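Local coordinates for uncharacterized protein HtdX (Mycobacterium tuberculosis, PDB 4OOB) that catalyses the reversible hydration of trans-2-enoyl-CoA to (3R)-3-hydroxyacyl-CoA, with a preference for C8 to C12 acyl chains, at residues L41-P44 against F45-F49. Residues are numbered along the deposited sequence; the frame is centred on the assembly and turned at random.
Sequences LTYP and FALTF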
# COMPACT_ATOMS: atom_id res chain seq x y z
N LEU A 41 1.68 -5.51 -9.94
CA LEU A 41 1.83 -4.05 -10.01
C LEU A 41 2.25 -3.43 -8.69
O LEU A 41 3.08 -2.56 -8.69
CB LEU A 41 0.51 -3.44 -10.51
CG LEU A 41 0.39 -1.93 -10.52
CD1 LEU A 41 1.37 -1.27 -11.48
CD2 LEU A 41 -1.05 -1.52 -10.83
N THR A 42 1.66 -3.88 -7.58
CA THR A 42 1.96 -3.34 -6.22
C THR A 42 3.19 -3.95 -5.50
O THR A 42 3.57 -3.50 -4.43
CB THR A 42 0.71 -3.53 -5.30
OG1 THR A 42 0.29 -4.91 -5.29
CG2 THR A 42 -0.42 -2.65 -5.77
N TYR A 43 3.81 -4.99 -6.09
CA TYR A 43 4.81 -5.76 -5.37
C TYR A 43 6.08 -4.94 -5.04
O TYR A 43 6.69 -5.16 -4.00
CB TYR A 43 5.18 -7.06 -6.12
CG TYR A 43 6.40 -7.71 -5.52
CD1 TYR A 43 6.28 -8.44 -4.36
CD2 TYR A 43 7.67 -7.54 -6.06
CE1 TYR A 43 7.38 -8.99 -3.76
CE2 TYR A 43 8.77 -8.10 -5.47
CZ TYR A 43 8.62 -8.80 -4.30
OH TYR A 43 9.67 -9.39 -3.62
N PRO A 44 6.47 -4.00 -5.92
CA PRO A 44 7.68 -3.25 -5.63
C PRO A 44 7.53 -2.34 -4.42
O PRO A 44 8.54 -1.87 -3.90
CB PRO A 44 7.93 -2.44 -6.92
CG PRO A 44 7.28 -3.25 -7.97
CD PRO A 44 6.06 -3.84 -7.34
N PHE A 45 6.30 -2.14 -3.94
CA PHE A 45 6.15 -1.55 -2.64
C PHE A 45 6.84 -2.42 -1.59
O PHE A 45 7.63 -1.91 -0.78
CB PHE A 45 4.68 -1.29 -2.24
CG PHE A 45 4.53 -0.66 -0.88
CD1 PHE A 45 4.39 0.72 -0.73
CD2 PHE A 45 4.53 -1.43 0.26
CE1 PHE A 45 4.26 1.31 0.53
CE2 PHE A 45 4.44 -0.85 1.53
CZ PHE A 45 4.26 0.52 1.67
N ALA A 46 6.53 -3.70 -1.55
CA ALA A 46 7.18 -4.57 -0.54
C ALA A 46 8.69 -4.65 -0.76
O ALA A 46 9.50 -4.54 0.17
CB ALA A 46 6.56 -5.95 -0.54
N LEU A 47 9.09 -4.79 -2.00
CA LEU A 47 10.49 -4.97 -2.30
C LEU A 47 11.37 -3.80 -1.82
O LEU A 47 12.51 -4.01 -1.37
CB LEU A 47 10.63 -5.11 -3.82
CG LEU A 47 12.02 -5.33 -4.44
CD1 LEU A 47 12.56 -6.72 -4.12
CD2 LEU A 47 11.91 -5.10 -5.94
N THR A 48 10.86 -2.58 -2.01
CA THR A 48 11.62 -1.35 -1.72
C THR A 48 11.45 -0.87 -0.31
O THR A 48 12.22 -0.05 0.15
CB THR A 48 11.27 -0.20 -2.71
OG1 THR A 48 9.90 0.18 -2.60
CG2 THR A 48 11.56 -0.58 -4.19
N PHE A 49 10.47 -1.39 0.43
CA PHE A 49 10.07 -0.73 1.69
C PHE A 49 11.15 -0.70 2.76
O PHE A 49 11.31 0.28 3.50
CB PHE A 49 8.84 -1.38 2.29
CG PHE A 49 8.16 -0.51 3.32
CD1 PHE A 49 7.72 0.75 3.00
CD2 PHE A 49 8.00 -0.95 4.61
CE1 PHE A 49 7.09 1.56 3.94
CE2 PHE A 49 7.39 -0.15 5.56
CZ PHE A 49 6.93 1.10 5.23
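Y43 lays its ring obliquely beside A46 and L47, three and four residues on, near the start of helix 43-57. With CG anti to the backbone N (chi1 169°), the ring leans forward along the helix toward L47, and Y43 CE2 comes 3.9 Å from L47 CB while Y43 OH lies 4.0 Å from L47 CD1. N23 OD1 is the hydrogen-bond partner of the phenol oxygen, and Y27 meets the ring edge-to-face; both residues lie on helix 21-31. Y43 O accepts L47 N at 3.1 Å, a regular i to i+4 bond, and A46 N adds a weak one. T42 O takes F45 N at 3.1 Å, an i to i+3 bond.

P44 has no amide hydrogen, which suits the start of a helix, where an amide has no i-4 helical carbonyl to meet. P44 O accepts both T48 N (3.1 Å) and T48 OG1 (2.8 Å). A chi1 of 63° sets the hydroxyl between backbone N and carbonyl carbon, turned back toward P44 O. In this hotdog-fold protein the helix start lies against strand 116-128, with P44 on W119 and F45 on Q121 and T123; F45 also touches M194. The buried threonine hydroxyl is satisfied within the helix by a doubly gripped carbonyl.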